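Local atomic coordinates of particle-associated lyase (Acinetobacter bacteriophage AP22, PDB entry 4Y9V), a protein that probably cleaves the capsular polysaccharide of Acinetobacter baumannii by a lyase reaction, as a trimeric phage tailspike that binds the capsular saccharide. Residues 280-285 against 300-305. Sequence-based numbering, arbitrary orientation.
With 49S (2-acetamido-2-deoxy-beta-D-mannopyranuronic acid), chain B; SO4 (sulfate ion), chain K.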
ATOM      1  N   ILE A 280     -19.611 -11.292  -7.457  1.00  4.72           N
ATOM      2  CA  ILE A 280     -18.690 -11.597  -8.526  1.00  4.86           C
ATOM      3  C   ILE A 280     -17.969 -12.892  -8.169  1.00  4.70           C
ATOM      4  O   ILE A 280     -17.479 -13.027  -7.052  1.00  5.58           O
ATOM      5  CB  ILE A 280     -17.626 -10.479  -8.720  1.00  5.47           C
ATOM      6  CG1 ILE A 280     -18.298  -9.157  -9.028  1.00  5.96           C
ATOM      7  CG2 ILE A 280     -16.644 -10.873  -9.831  1.00  7.00           C
ATOM      8  CD1 ILE A 280     -17.379  -7.969  -9.060  1.00  7.76           C
ATOM      9  N   GLN A 281     -17.900 -13.820  -9.129  1.00  4.84           N
ATOM     10  CA  GLN A 281     -17.019 -14.969  -9.009  1.00  4.72           C
ATOM     11  C   GLN A 281     -15.864 -14.799  -9.983  1.00  4.44           C
ATOM     12  O   GLN A 281     -16.077 -14.691 -11.197  1.00  5.24           O
ATOM     13  CB  GLN A 281     -17.733 -16.301  -9.248  1.00  5.48           C
ATOM     14  CG  GLN A 281     -16.826 -17.489  -8.880  1.00  5.70           C
ATOM     15  CD  GLN A 281     -17.489 -18.840  -9.050  1.00  5.77           C
ATOM     16  OE1 GLN A 281     -18.463 -18.956  -9.779  1.00  7.05           O
ATOM     17  NE2 GLN A 281     -16.941 -19.860  -8.386  1.00  6.64           N
ATOM     18  N   ILE A 282     -14.661 -14.787  -9.436  0.70  4.72           N
ATOM     19  CA  ILE A 282     -13.424 -14.837 -10.243  0.70  4.62           C
ATOM     20  C   ILE A 282     -13.051 -16.311 -10.247  0.70  4.71           C
ATOM     21  O   ILE A 282     -12.675 -16.853  -9.220  0.70  6.10           O
ATOM     22  CB  ILE A 282     -12.369 -13.902  -9.615  0.70  5.02           C
ATOM     23  CG1 ILE A 282     -12.839 -12.458  -9.622  0.70  6.02           C
ATOM     24  CG2 ILE A 282     -11.053 -14.076 -10.368  0.70  7.33           C
ATOM     25  CD1 ILE A 282     -11.989 -11.520  -8.784  0.70  6.04           C
ATOM     26  N   SER A 283     -13.277 -16.959 -11.398  1.00  4.74           N
ATOM     27  CA  SER A 283     -13.124 -18.395 -11.576  1.00  4.73           C
ATOM     28  C   SER A 283     -11.874 -18.687 -12.380  1.00  4.53           C
ATOM     29  O   SER A 283     -11.844 -18.414 -13.586  1.00  4.91           O
ATOM     30  CB  SER A 283     -14.332 -18.980 -12.277  1.00  4.97           C
ATOM     31  OG  SER A 283     -15.470 -18.923 -11.450  1.00  5.73           O
ATOM     32  N   ASN A 284     -10.839 -19.235 -11.746  1.00  4.28           N
ATOM     33  CA  ASN A 284      -9.695 -19.755 -12.505  1.00  4.45           C
ATOM     34  C   ASN A 284      -9.046 -18.685 -13.390  1.00  4.45           C
ATOM     35  O   ASN A 284      -8.826 -18.902 -14.580  1.00  5.03           O
ATOM     36  CB  ASN A 284     -10.115 -20.973 -13.325  1.00  4.52           C
ATOM     37  CG  ASN A 284     -10.900 -21.955 -12.490  1.00  4.81           C
ATOM     38  OD1 ASN A 284     -12.123 -22.099 -12.656  1.00  5.33           O
ATOM     39  ND2 ASN A 284     -10.227 -22.585 -11.543  1.00  5.33           N
ATOM     40  N   CYS A 285      -8.737 -17.535 -12.779  1.00  4.68           N
ATOM     41  CA  CYS A 285      -8.170 -16.400 -13.475  1.00  4.69           C
ATOM     42  C   CYS A 285      -6.747 -16.101 -13.010  1.00  4.82           C
ATOM     43  O   CYS A 285      -6.315 -16.492 -11.929  1.00  6.03           O
ATOM     44  CB  CYS A 285      -9.003 -15.146 -13.254  1.00  5.12           C
ATOM     45  SG  CYS A 285     -10.641 -15.162 -14.015  1.00  5.02           S
ATOM     46  N   HIS A 300     -20.476 -14.969  -0.356  1.00  4.85           N
ATOM     47  CA  HIS A 300     -19.322 -14.120  -0.646  1.00  4.77           C
ATOM     48  C   HIS A 300     -19.704 -13.036  -1.672  1.00  4.67           C
ATOM     49  O   HIS A 300     -20.328 -13.303  -2.696  1.00  5.12           O
ATOM     50  CB  HIS A 300     -18.154 -14.928  -1.174  1.00  5.42           C
ATOM     51  CG  HIS A 300     -17.746 -16.068  -0.315  1.00  5.24           C
ATOM     52  ND1 HIS A 300     -17.415 -15.962   1.002  1.00  5.81           N
ATOM     53  CD2 HIS A 300     -17.536 -17.377  -0.626  1.00  7.07           C
ATOM     54  CE1 HIS A 300     -17.052 -17.132   1.506  1.00  6.74           C
ATOM     55  NE2 HIS A 300     -17.128 -18.012   0.540  1.00  7.38           N
ATOM     56  N   ALA A 301     -19.252 -11.815  -1.389  1.00  4.74           N
ATOM     57  CA  ALA A 301     -19.452 -10.699  -2.305  1.00  4.72           C
ATOM     58  C   ALA A 301     -18.529 -10.788  -3.519  1.00  4.72           C
ATOM     59  O   ALA A 301     -18.976 -10.639  -4.641  1.00  5.20           O
ATOM     60  CB  ALA A 301     -19.309  -9.398  -1.550  1.00  5.19           C
ATOM     61  N   VAL A 302     -17.232 -11.028  -3.236  1.00  4.58           N
ATOM     62  CA  VAL A 302     -16.264 -11.448  -4.250  1.00  4.94           C
ATOM     63  C   VAL A 302     -15.796 -12.824  -3.806  1.00  4.70           C
ATOM     64  O   VAL A 302     -15.225 -12.976  -2.721  1.00  5.24           O
ATOM     65  CB  VAL A 302     -15.097 -10.478  -4.427  1.00  5.19           C
ATOM     66  CG1 VAL A 302     -14.046 -11.087  -5.346  1.00  6.28           C
ATOM     67  CG2 VAL A 302     -15.595  -9.142  -4.972  1.00  6.35           C
ATOM     68  N   ALA A 303     -16.068 -13.830  -4.653  1.00  4.73           N
ATOM     69  CA  ALA A 303     -15.577 -15.184  -4.466  1.00  4.62           C
ATOM     70  C   ALA A 303     -14.443 -15.389  -5.449  1.00  4.66           C
ATOM     71  O   ALA A 303     -14.600 -15.107  -6.633  1.00  6.90           O
ATOM     72  CB  ALA A 303     -16.664 -16.200  -4.742  1.00  5.95           C
ATOM     73  N   ILE A 304     -13.303 -15.855  -4.959  1.00  4.78           N
ATOM     74  CA  ILE A 304     -12.145 -16.133  -5.803  1.00  4.79           C
ATOM     75  C   ILE A 304     -11.942 -17.644  -5.724  1.00  4.67           C
ATOM     76  O   ILE A 304     -11.709 -18.188  -4.632  1.00  5.21           O
ATOM     77  CB  ILE A 304     -10.907 -15.316  -5.432  1.00  4.70           C
ATOM     78  CG1 ILE A 304     -11.276 -13.834  -5.296  1.00  5.15           C
ATOM     79  CG2 ILE A 304      -9.832 -15.545  -6.466  1.00  5.29           C
ATOM     80  CD1 ILE A 304     -10.096 -12.947  -4.888  1.00  5.73           C
ATOM     81  N   GLY A 305     -12.088 -18.328  -6.841  1.00  5.10           N
ATOM     82  CA  GLY A 305     -12.041 -19.778  -6.824  1.00  5.48           C
ATOM     83  C   GLY A 305     -12.221 -20.313  -8.241  1.00  5.05           C
ATOM     84  O   GLY A 305     -11.350 -20.145  -9.070  1.00  5.83           O
TER
HETATM   85  C8  49S B   1     -13.555 -23.191  -5.913  1.00  6.02           C
HETATM   86  C7  49S B   1     -14.943 -22.591  -5.977  1.00  5.48           C
HETATM   87  O7  49S B   1     -15.109 -21.377  -6.223  1.00  5.81           O
HETATM   88  N2  49S B   1     -15.965 -23.433  -5.757  1.00  5.46           N
HETATM   89  C2  49S B   1     -17.351 -23.013  -5.715  1.00  5.40           C
HETATM   90  C3  49S B   1     -18.129 -23.439  -6.964  1.00  5.63           C
HETATM   91  O3  49S B   1     -17.541 -22.890  -8.143  1.00  6.07           O
HETATM   92  C1  49S B   1     -18.025 -23.614  -4.497  1.00  5.48           C
HETATM   93  O1  49S B   1     -17.345 -23.314  -3.312  1.00  5.80           O
HETATM   94  O5  49S B   1     -18.002 -25.038  -4.600  1.00  5.65           O
HETATM   95  C5  49S B   1     -18.829 -25.486  -5.689  1.00  5.87           C
HETATM   96  C6  49S B   1     -18.859 -27.001  -5.665  1.00  6.62           C
HETATM   97  O6A 49S B   1     -17.783 -27.621  -5.475  1.00  7.19           O
HETATM   98  O6B 49S B   1     -19.975 -27.544  -5.864  1.00  8.09           O
HETATM   99  C4  49S B   1     -18.288 -24.955  -7.018  1.00  5.64           C
HETATM  100  O4  49S B   1     -19.287 -25.380  -7.952  1.00  6.29           O
HETATM  101  S   SO4 K 809     -17.429 -21.527  -0.099  0.80  6.01           S
HETATM  102  O1  SO4 K 809     -16.581 -22.553  -0.682  1.00  8.21           O
HETATM  103  O2  SO4 K 809     -16.629 -20.688   0.811  1.00  9.44           O
HETATM  104  O3  SO4 K 809     -18.482 -22.228   0.654  1.00  9.85           O
HETATM  105  O4  SO4 K 809     -18.074 -20.629  -1.087  1.00  7.53           O
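Ile-282 and Val-302 meet on the inner face of a parallel beta-helix, the pectin lyase-like fold of this tailspike. Segments 280-285 and 300-305 lie on strands of successive coils, stacked in one wall, with strand axes 4.7 Å apart. Five backbone hydrogen bonds join them in parallel ladder fashion. Four are nearly straight; the last, from Asn-284 N to Gly-305 O, is more bent at 152°. The tight side is apolar, with Ile-280, Val-302 and Ile-304 aligned beside Ile-282. In one of two modelled conformers of Ile-282, CD1 lies 4.0 Å from Val-302 CG1 and 4.2 Å from Ile-304 CG1. Tyr-288 and Tyr-290 from strand 288-291 pack on this face.

The opposite face carries Gln-281 and Ala-303 and meets the bound glycan instead of a hydrophobic core. Side-chain packing between the segments is sparser here: one pair meets, Gln-281 CG and Ala-303 CB at 4.3 Å. The Gln-281 chain runs out extended, with CG anti to the backbone N (chi1 -170°). Its OE1 accepts a bond from Arg-253 NE, which helps orient the amide so that NE2 faces the sugar 49S. Gly-305 brings bare backbone to the acetamido group, with CA 3.5 Å from 49S O7. His-300 helps hold a sulfate, probably from the crystallisation liquor, with Tyr-278, Arg-166 and Arg-299. His-300 ND1 is hydrogen-bonded to Ser-332 O, and His-300 NE2 donates in the ring plane to sulfate O2 at 2.7 Å. On the sugar, Gln-281 NE2 makes a firmer bond to 49S O3 (3.1 Å) and a weak one to 49S O7 (3.2 Å).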